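Local coordinates for protein transcriptional regulator, putative (Pseudomonas syringae pv. tomato, PDB 2R5F) that is a putative transcriptional regulator of the SorC family, represented here by a domain that probably binds a sugar effector to control DNA binding, at residues G21-E29 with L249-A259; D59-I70 with R149-G159. One frame throughout, in Å; residues are numbered along the deposited sequence.

Contact 1 (G21-E29 with L249-A259); sequences GIRQVIVVE and LDVLITDVGTA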
loop_
_atom_site.group_PDB
_atom_site.type_symbol
_atom_site.label_atom_id
_atom_site.label_comp_id
_atom_site.label_asym_id
_atom_site.label_seq_id
_atom_site.Cartn_x
_atom_site.Cartn_y
_atom_site.Cartn_z
ATOM N N GLY A 21 12.826 -6.994 -11.224
ATOM C CA GLY A 21 13.060 -5.647 -11.789
ATOM C C GLY A 21 12.376 -4.572 -10.968
ATOM O O GLY A 21 11.799 -3.643 -11.498
ATOM N N ILE A 22 12.394 -4.732 -9.649
ATOM C CA ILE A 22 11.856 -3.732 -8.762
ATOM C C ILE A 22 13.023 -2.945 -8.177
ATOM O O ILE A 22 14.058 -3.529 -7.802
ATOM C CB ILE A 22 10.966 -4.368 -7.635
ATOM C CG1 ILE A 22 10.647 -3.359 -6.530
ATOM C CG2 ILE A 22 11.650 -5.567 -7.006
ATOM C CD1 ILE A 22 9.494 -3.756 -5.638
ATOM N N ARG A 23 12.818 -1.637 -8.042
ATOM C CA ARG A 23 13.845 -0.731 -7.536
ATOM C C ARG A 23 14.375 -1.087 -6.152
ATOM O O ARG A 23 15.593 -1.165 -5.970
ATOM C CB ARG A 23 13.318 0.700 -7.492
ATOM C CG ARG A 23 14.422 1.740 -7.459
ATOM C CD ARG A 23 13.974 3.025 -6.762
ATOM N NE ARG A 23 12.822 3.697 -7.363
ATOM C CZ ARG A 23 11.975 4.451 -6.658
ATOM N NH1 ARG A 23 10.937 5.048 -7.249
ATOM N NH2 ARG A 23 12.155 4.597 -5.339
ATOM N N GLN A 24 13.474 -1.281 -5.185
ATOM C CA GLN A 24 13.887 -1.494 -3.805
ATOM C C GLN A 24 13.066 -2.557 -3.128
ATOM O O GLN A 24 11.859 -2.584 -3.250
ATOM C CB GLN A 24 13.808 -0.197 -2.992
ATOM C CG GLN A 24 14.536 -0.281 -1.658
ATOM C CD GLN A 24 14.454 0.991 -0.845
ATOM O OE1 GLN A 24 13.512 1.766 -0.978
ATOM N NE2 GLN A 24 15.444 1.213 0.011
ATOM N N VAL A 25 13.737 -3.438 -2.399
ATOM C CA VAL A 25 13.054 -4.374 -1.519
ATOM C C VAL A 25 13.724 -4.187 -0.155
ATOM O O VAL A 25 14.939 -4.066 -0.061
ATOM C CB VAL A 25 13.233 -5.832 -2.024
ATOM C CG1 VAL A 25 12.828 -6.821 -0.973
ATOM C CG2 VAL A 25 12.524 -6.061 -3.382
ATOM N N ILE A 26 12.909 -4.099 0.888
ATOM C CA ILE A 26 13.372 -3.994 2.268
ATOM C C ILE A 26 12.856 -5.238 2.939
ATOM O O ILE A 26 11.665 -5.490 2.885
ATOM C CB ILE A 26 12.782 -2.743 2.944
ATOM C CG1 ILE A 26 13.242 -1.490 2.174
ATOM C CG2 ILE A 26 13.091 -2.736 4.452
ATOM C CD1 ILE A 26 13.196 -0.176 2.908
ATOM N N VAL A 27 13.748 -6.019 3.555
ATOM C CA VAL A 27 13.340 -7.258 4.228
ATOM C C VAL A 27 13.469 -7.114 5.740
ATOM O O VAL A 27 14.535 -6.721 6.256
ATOM C CB VAL A 27 14.099 -8.529 3.708
ATOM C CG1 VAL A 27 13.799 -9.741 4.582
ATOM C CG2 VAL A 27 13.728 -8.840 2.259
ATOM N N VAL A 28 12.371 -7.431 6.433
ATOM C CA VAL A 28 12.266 -7.333 7.880
ATOM C C VAL A 28 12.139 -8.725 8.489
ATOM O O VAL A 28 11.649 -9.646 7.835
ATOM C CB VAL A 28 11.099 -6.381 8.323
ATOM C CG1 VAL A 28 11.144 -5.057 7.515
ATOM C CG2 VAL A 28 9.689 -7.043 8.152
ATOM N N GLU A 29 12.624 -8.886 9.721
ATOM C CA GLU A 29 12.377 -10.092 10.492
ATOM C C GLU A 29 11.241 -9.858 11.489
ATOM O O GLU A 29 11.300 -8.940 12.308
ATOM C CB GLU A 29 13.643 -10.544 11.234
ATOM C CG GLU A 29 14.810 -10.932 10.336
ATOM C CD GLU A 29 16.029 -11.403 11.106
ATOM O OE1 GLU A 29 16.095 -11.168 12.325
ATOM O OE2 GLU A 29 16.928 -12.003 10.497
ATOM N N LEU A 249 4.709 -2.171 -8.228
ATOM C CA LEU A 249 5.478 -1.720 -7.087
ATOM C C LEU A 249 6.850 -1.193 -7.462
ATOM O O LEU A 249 7.515 -1.716 -8.361
ATOM C CB LEU A 249 5.640 -2.888 -6.096
ATOM C CG LEU A 249 4.354 -3.583 -5.664
ATOM C CD1 LEU A 249 4.688 -4.721 -4.723
ATOM C CD2 LEU A 249 3.363 -2.533 -5.018
ATOM N N ASP A 250 7.266 -0.153 -6.750
ATOM C CA ASP A 250 8.609 0.389 -6.818
ATOM C C ASP A 250 9.428 0.066 -5.556
ATOM O O ASP A 250 10.645 -0.051 -5.614
ATOM C CB ASP A 250 8.514 1.895 -7.037
ATOM C CG ASP A 250 7.829 2.232 -8.353
ATOM O OD1 ASP A 250 8.466 1.984 -9.405
ATOM O OD2 ASP A 250 6.654 2.698 -8.336
ATOM N N VAL A 251 8.745 -0.058 -4.423
ATOM C CA VAL A 251 9.327 -0.471 -3.158
ATOM C C VAL A 251 8.414 -1.531 -2.567
ATOM O O VAL A 251 7.184 -1.388 -2.543
ATOM C CB VAL A 251 9.477 0.732 -2.163
ATOM C CG1 VAL A 251 10.225 0.310 -0.850
ATOM C CG2 VAL A 251 10.171 1.939 -2.847
ATOM N N LEU A 252 9.011 -2.628 -2.112
ATOM C CA LEU A 252 8.258 -3.627 -1.369
ATOM C C LEU A 252 8.915 -3.793 -0.043
ATOM O O LEU A 252 10.120 -3.979 0.010
ATOM C CB LEU A 252 8.250 -4.972 -2.122
ATOM C CG LEU A 252 7.763 -6.187 -1.351
ATOM C CD1 LEU A 252 6.238 -6.176 -1.090
ATOM C CD2 LEU A 252 8.244 -7.448 -2.114
ATOM N N ILE A 253 8.127 -3.690 1.023
ATOM C CA ILE A 253 8.570 -4.053 2.359
ATOM C C ILE A 253 7.842 -5.331 2.786
ATOM O O ILE A 253 6.618 -5.392 2.744
ATOM C CB ILE A 253 8.303 -2.943 3.385
ATOM C CG1 ILE A 253 8.970 -1.621 2.906
ATOM C CG2 ILE A 253 8.802 -3.403 4.758
ATOM C CD1 ILE A 253 8.602 -0.377 3.779
ATOM N N THR A 254 8.619 -6.361 3.146
ATOM C CA THR A 254 8.070 -7.670 3.398
ATOM C C THR A 254 8.945 -8.419 4.384
ATOM O O THR A 254 10.059 -8.003 4.687
ATOM C CB THR A 254 7.901 -8.492 2.059
ATOM O OG1 THR A 254 7.075 -9.625 2.323
ATOM C CG2 THR A 254 9.227 -8.955 1.462
ATOM N N ASP A 255 8.462 -9.537 4.885
ATOM C CA ASP A 255 9.241 -10.326 5.864
ATOM C C ASP A 255 10.183 -11.328 5.186
ATOM O O ASP A 255 10.087 -11.550 3.973
ATOM C CB ASP A 255 8.272 -11.060 6.807
ATOM C CG ASP A 255 7.331 -11.978 6.050
ATOM O OD1 ASP A 255 6.449 -11.461 5.348
ATOM O OD2 ASP A 255 7.505 -13.210 6.127
ATOM N N VAL A 256 11.074 -11.945 5.973
ATOM C CA VAL A 256 12.037 -12.934 5.470
ATOM C C VAL A 256 11.377 -14.151 4.806
ATOM O O VAL A 256 11.802 -14.589 3.760
ATOM C CB VAL A 256 12.993 -13.522 6.604
ATOM C CG1 VAL A 256 14.053 -14.427 5.990
ATOM C CG2 VAL A 256 13.658 -12.471 7.382
ATOM N N GLY A 257 10.373 -14.728 5.441
ATOM C CA GLY A 257 9.771 -15.967 4.918
ATOM C C GLY A 257 9.171 -15.681 3.561
ATOM O O GLY A 257 9.404 -16.432 2.608
ATOM N N THR A 258 8.426 -14.581 3.470
ATOM C CA THR A 258 7.816 -14.150 2.224
ATOM C C THR A 258 8.872 -13.899 1.161
ATOM O O THR A 258 8.715 -14.326 0.036
ATOM C CB THR A 258 6.944 -12.873 2.398
ATOM O OG1 THR A 258 5.925 -13.135 3.379
ATOM C CG2 THR A 258 6.262 -12.491 1.067
ATOM N N ALA A 259 9.928 -13.185 1.528
ATOM C CA ALA A 259 10.988 -12.839 0.602
ATOM C C ALA A 259 11.647 -14.104 0.072
ATOM O O ALA A 259 11.996 -14.172 -1.101
ATOM C CB ALA A 259 12.016 -11.941 1.283
HETATM O O HOH W 1 10.764 -0.349 -9.622
#
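The R23 guanidinium has D250 CB over one face, with NH1 4.0 Å from that carbon, near the rim. V251 CG2 lies oblique to the group, nearest to NH2. The D250 carboxylate is turned only 17° from the guanidinium plane, but OD1 is 4.5 Å from R23 NH1 and well out of that plane. No N-H points at it, so any attraction is probably only that of nearby opposite charges. A water joins D250 OD1 to R23 N, while D250 OD2 accepts from V227 N. The Q24 amide reaches along V251, with OE1 3.6 Å from V251 CG1, because Q24 CG lies anti to the backbone N (chi1 -166°). In the Rossmann-like sheet, strand 24-28 near the chain start pairs in parallel with 251-255 near its end through alternating bonds, such as I26 N to L252 O at 2.9 Å. On one face of this pair I26 CB meets I253 CG1, and V28 CG1 meets I253 CG2. On the other, I22 CD1 packs on L252 CB and V27 CG2 on A259 CB at 3.7 Å. D255 ends its strand as the N-cap of helix 256-262, taking T258 N on OD2 and T258 OG1 on OD1 at 2.6 Å. On the outer side of 24-28, Q17 OE1 and E13 OE2 of helix 10-20 accept from V25 N and V27 N, where a further strand would otherwise pair.

Contact 2 (D59-I70 with R149-G159); sequences DHIGISSWSSTI and RFDSITLAIVG. With SO4 (sulfate ion), chain B.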
loop_
_atom_site.group_PDB
_atom_site.type_symbol
_atom_site.label_atom_id
_atom_site.label_comp_id
_atom_site.label_asym_id
_atom_site.label_seq_id
_atom_site.Cartn_x
_atom_site.Cartn_y
_atom_site.Cartn_z
ATOM N N ASP A 59 5.638 15.578 -1.599
ATOM C CA ASP A 59 4.919 14.333 -1.941
ATOM C C ASP A 59 3.412 14.455 -1.695
ATOM O O ASP A 59 2.980 15.014 -0.686
ATOM C CB ASP A 59 5.466 13.148 -1.136
ATOM C CG ASP A 59 6.641 12.424 -1.817
ATOM O OD1 ASP A 59 6.765 12.402 -3.064
ATOM O OD2 ASP A 59 7.447 11.829 -1.079
ATOM N N HIS A 60 2.629 13.945 -2.641
ATOM C CA HIS A 60 1.187 13.847 -2.526
ATOM C C HIS A 60 0.909 12.366 -2.358
ATOM O O HIS A 60 1.083 11.600 -3.308
ATOM C CB HIS A 60 0.531 14.335 -3.822
ATOM C CG HIS A 60 0.794 15.778 -4.140
ATOM N ND1 HIS A 60 -0.206 16.723 -4.188
ATOM C CD2 HIS A 60 1.945 16.432 -4.425
ATOM C CE1 HIS A 60 0.316 17.895 -4.491
ATOM N NE2 HIS A 60 1.620 17.747 -4.643
ATOM N N ILE A 61 0.479 11.978 -1.162
ATOM C CA ILE A 61 0.373 10.592 -0.771
ATOM C C ILE A 61 -1.022 10.020 -1.007
ATOM O O ILE A 61 -2.006 10.673 -0.703
ATOM C CB ILE A 61 0.709 10.437 0.720
ATOM C CG1 ILE A 61 2.165 10.845 0.967
ATOM C CG2 ILE A 61 0.380 8.993 1.203
ATOM C CD1 ILE A 61 2.496 11.044 2.404
ATOM N N GLY A 62 -1.106 8.816 -1.576
ATOM C CA GLY A 62 -2.388 8.101 -1.655
ATOM C C GLY A 62 -2.201 6.870 -0.806
ATOM O O GLY A 62 -1.126 6.303 -0.817
ATOM N N ILE A 63 -3.210 6.470 -0.032
ATOM C CA ILE A 63 -3.100 5.221 0.726
ATOM C C ILE A 63 -4.321 4.314 0.514
ATOM O O ILE A 63 -5.466 4.779 0.407
ATOM C CB ILE A 63 -2.842 5.394 2.268
ATOM C CG1 ILE A 63 -4.056 6.000 3.002
ATOM C CG2 ILE A 63 -1.550 6.149 2.564
ATOM C CD1 ILE A 63 -4.080 5.669 4.545
ATOM N N SER A 64 -4.046 3.017 0.474
ATOM C CA SER A 64 -5.080 1.977 0.482
ATOM C C SER A 64 -5.660 1.844 1.897
ATOM O O SER A 64 -5.185 1.031 2.705
ATOM C CB SER A 64 -4.442 0.649 0.063
ATOM O OG SER A 64 -5.465 -0.278 -0.236
ATOM N N SER A 65 -6.677 2.632 2.225
ATOM C CA SER A 65 -7.012 2.779 3.640
ATOM C C SER A 65 -7.635 1.535 4.308
ATOM O O SER A 65 -7.648 1.445 5.527
ATOM C CB SER A 65 -7.846 4.037 3.894
ATOM O OG SER A 65 -8.534 4.399 2.715
ATOM N N TRP A 66 -8.108 0.574 3.517
ATOM C CA TRP A 66 -8.646 -0.682 4.084
ATOM C C TRP A 66 -7.582 -1.685 4.583
ATOM O O TRP A 66 -7.915 -2.712 5.180
ATOM C CB TRP A 66 -9.602 -1.360 3.101
ATOM C CG TRP A 66 -10.879 -0.579 2.858
ATOM C CD1 TRP A 66 -10.987 0.602 2.197
ATOM C CD2 TRP A 66 -12.217 -0.931 3.268
ATOM N NE1 TRP A 66 -12.289 1.019 2.166
ATOM C CE2 TRP A 66 -13.073 0.095 2.807
ATOM C CE3 TRP A 66 -12.768 -2.005 3.981
ATOM C CZ2 TRP A 66 -14.459 0.082 3.030
ATOM C CZ3 TRP A 66 -14.162 -2.028 4.197
ATOM C CH2 TRP A 66 -14.986 -0.985 3.726
ATOM N N SER A 67 -6.314 -1.382 4.337
ATOM C CA SER A 67 -5.221 -2.279 4.684
ATOM C C SER A 67 -4.816 -2.254 6.170
ATOM O O SER A 67 -4.566 -1.197 6.734
ATOM C CB SER A 67 -4.022 -1.981 3.780
ATOM O OG SER A 67 -2.873 -2.661 4.254
ATOM N N SER A 68 -4.757 -3.430 6.803
ATOM C CA SER A 68 -4.327 -3.522 8.216
ATOM C C SER A 68 -2.838 -3.389 8.400
ATOM O O SER A 68 -2.375 -3.025 9.470
ATOM C CB SER A 68 -4.808 -4.819 8.886
ATOM O OG SER A 68 -5.095 -5.783 7.904
ATOM N N THR A 69 -2.086 -3.692 7.352
ATOM C CA THR A 69 -0.642 -3.456 7.341
ATOM C C THR A 69 -0.343 -1.942 7.332
ATOM O O THR A 69 0.584 -1.484 7.984
ATOM C CB THR A 69 0.050 -4.182 6.140
ATOM O OG1 THR A 69 -0.441 -5.528 6.064
ATOM C CG2 THR A 69 1.540 -4.223 6.346
ATOM N N ILE A 70 -1.130 -1.184 6.585
ATOM C CA ILE A 70 -1.041 0.282 6.599
ATOM C C ILE A 70 -1.522 0.817 7.952
ATOM O O ILE A 70 -0.914 1.739 8.504
ATOM C CB ILE A 70 -1.817 0.916 5.435
ATOM C CG1 ILE A 70 -1.198 0.464 4.093
ATOM C CG2 ILE A 70 -1.841 2.485 5.567
ATOM C CD1 ILE A 70 -1.895 1.030 2.822
ATOM N N ARG A 149 -7.667 14.190 -7.322
ATOM C CA ARG A 149 -6.350 14.144 -6.712
ATOM C C ARG A 149 -5.474 13.007 -7.244
ATOM O O ARG A 149 -4.250 13.128 -7.212
ATOM C CB ARG A 149 -6.454 14.030 -5.188
ATOM C CG ARG A 149 -7.370 15.022 -4.472
ATOM C CD ARG A 149 -7.013 16.485 -4.713
ATOM N NE ARG A 149 -5.576 16.700 -4.892
ATOM C CZ ARG A 149 -5.034 17.781 -5.458
ATOM N NH1 ARG A 149 -3.707 17.866 -5.581
ATOM N NH2 ARG A 149 -5.805 18.770 -5.907
ATOM N N PHE A 150 -6.093 11.926 -7.730
ATOM C CA PHE A 150 -5.350 10.745 -8.216
ATOM C C PHE A 150 -4.207 11.116 -9.145
ATOM O O PHE A 150 -3.141 10.509 -9.110
ATOM C CB PHE A 150 -6.254 9.733 -8.937
ATOM C CG PHE A 150 -7.189 8.970 -8.031
ATOM C CD1 PHE A 150 -7.160 9.143 -6.657
ATOM C CD2 PHE A 150 -8.096 8.073 -8.570
ATOM C CE1 PHE A 150 -8.035 8.442 -5.826
ATOM C CE2 PHE A 150 -8.978 7.360 -7.763
ATOM C CZ PHE A 150 -8.948 7.543 -6.391
ATOM N N ASP A 151 -4.424 12.125 -9.973
ATOM C CA ASP A 151 -3.421 12.480 -10.956
ATOM C C ASP A 151 -2.228 13.254 -10.374
ATOM O O ASP A 151 -1.169 13.327 -11.006
ATOM C CB ASP A 151 -4.085 13.200 -12.130
ATOM C CG ASP A 151 -4.922 12.247 -12.979
ATOM O OD1 ASP A 151 -4.321 11.503 -13.789
ATOM O OD2 ASP A 151 -6.170 12.227 -12.812
ATOM N N SER A 152 -2.395 13.802 -9.168
ATOM C CA SER A 152 -1.308 14.518 -8.491
ATOM C C SER A 152 -0.465 13.571 -7.620
ATOM O O SER A 152 0.683 13.886 -7.284
ATOM C CB SER A 152 -1.849 15.701 -7.659
ATOM O OG SER A 152 -2.876 16.427 -8.339
ATOM N N ILE A 153 -1.017 12.416 -7.264
ATOM C CA ILE A 153 -0.309 11.490 -6.354
ATOM C C ILE A 153 1.092 11.089 -6.815
ATOM O O ILE A 153 1.294 10.727 -7.969
ATOM C CB ILE A 153 -1.155 10.263 -6.018
ATOM C CG1 ILE A 153 -2.285 10.679 -5.062
ATOM C CG2 ILE A 153 -0.305 9.171 -5.357
ATOM C CD1 ILE A 153 -3.447 9.782 -5.188
ATOM N N THR A 154 2.051 11.185 -5.896
ATOM C CA THR A 154 3.447 10.917 -6.173
ATOM C C THR A 154 3.990 9.729 -5.392
ATOM O O THR A 154 4.986 9.152 -5.788
ATOM C CB THR A 154 4.316 12.153 -5.884
ATOM O OG1 THR A 154 4.349 12.405 -4.476
ATOM C CG2 THR A 154 3.770 13.355 -6.591
ATOM N N LEU A 155 3.344 9.389 -4.279
ATOM C CA LEU A 155 3.669 8.211 -3.493
ATOM C C LEU A 155 2.395 7.460 -3.135
ATOM O O LEU A 155 1.595 7.943 -2.322
ATOM C CB LEU A 155 4.393 8.606 -2.210
ATOM C CG LEU A 155 4.656 7.541 -1.116
ATOM C CD1 LEU A 155 5.563 6.414 -1.568
ATOM C CD2 LEU A 155 5.246 8.224 0.103
ATOM N N ALA A 156 2.179 6.307 -3.757
ATOM C CA ALA A 156 1.065 5.429 -3.336
ATOM C C ALA A 156 1.557 4.383 -2.379
ATOM O O ALA A 156 2.519 3.697 -2.663
ATOM C CB ALA A 156 0.351 4.790 -4.537
ATOM N N ILE A 157 0.888 4.262 -1.232
ATOM C CA ILE A 157 1.181 3.232 -0.267
ATOM C C ILE A 157 0.030 2.221 -0.249
ATOM O O ILE A 157 -1.107 2.571 0.048
ATOM C CB ILE A 157 1.362 3.820 1.164
ATOM C CG1 ILE A 157 2.274 5.056 1.125
ATOM C CG2 ILE A 157 1.836 2.697 2.131
ATOM C CD1 ILE A 157 2.356 5.773 2.380
ATOM N N VAL A 158 0.318 0.966 -0.569
ATOM C CA VAL A 158 -0.748 -0.030 -0.823
ATOM C C VAL A 158 -0.462 -1.366 -0.153
ATOM O O VAL A 158 0.693 -1.808 -0.073
ATOM C CB VAL A 158 -0.994 -0.267 -2.371
ATOM C CG1 VAL A 158 -1.403 1.034 -3.108
ATOM C CG2 VAL A 158 0.222 -0.919 -3.049
ATOM N N GLY A 159 -1.507 -2.017 0.339
ATOM C CA GLY A 159 -1.378 -3.370 0.810
ATOM C C GLY A 159 -1.664 -4.220 -0.411
ATOM O O GLY A 159 -2.084 -3.707 -1.441
HETATM S S SO4 B . -3.801 -6.223 4.435
HETATM O O1 SO4 B . -4.032 -7.433 3.657
HETATM O O2 SO4 B . -3.080 -6.495 5.666
HETATM O O3 SO4 B . -3.058 -5.240 3.690
HETATM O O4 SO4 B . -5.092 -5.694 4.878
HETATM O O HOH W 2 -4.844 -2.631 -1.579
#
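H60 and R149 lie with imidazole and guanidinium nearly parallel, their planes 16° apart. H60 ND1 sits at the guanidinium edge, 3.9 Å from R149 NH1. E88 OE2 holds both: it is hydrogen-bonded to H60 ND1 and salt-bridged to R149 NH1. T154 meets the D59 side chain at an angle. Its OG1 donates to D59 OD1 on the anti side of the carboxylate, 31° out of its plane, at 2.8 Å, and accepts from H60 N. The T154 first torsion (chi1 69°) puts OG1 between its backbone N and carbonyl carbon, facing the other segment. H60 O receives T154 N and, weakly, L155 N. Strands 60-63 and 155-158 then run parallel, and I157 N bonds to G62 O at 2.9 Å. These are inner strands of the Rossmann-like alpha/beta core, and strand 60-63 leads through a type I turn at S64-S67 into helix 68-75. I157 lies alongside I63 but crosses I61. Its CD1 touches both CG2 methyls, at 3.9 Å from I63 CG2 and 4.0 Å from I61 CG2. I153 CD1 packs over G62 CA, where the chain bears no side chain. S67 OG caps the helix by accepting I70 N and donates to sulfate O3 at 2.6 Å. S68 N, T69 OG1 and K236 NZ also bind this sulfate, which is probably from the crystallisation liquor but may mark a site for a phosphate group. G159 CA lies 3.8 Å from sulfate O3.

Overall arrangement
Contacts 1 and 2 belong to the same sheet, with centres 18 Å apart. Strand 226-230 lies between them, pairing in parallel with 155-162 on one side and 251-255 on the other. They also touch directly, where L249 CD2 packs on V158 CG2 at 4.0 Å. Contact 2 is nested along the chain inside the loop that contact 1 closes. Contact 1 is farther out, about 13 Å from the centre of the chain against about 6 Å for contact 2. Helix 36-54 packs on both. The sulfate at the start of helix 68-75 belongs to contact 2. V256 of contact 1 has its side chain about 5 Å from a different sulfate, also probably from the crystallisation liquor.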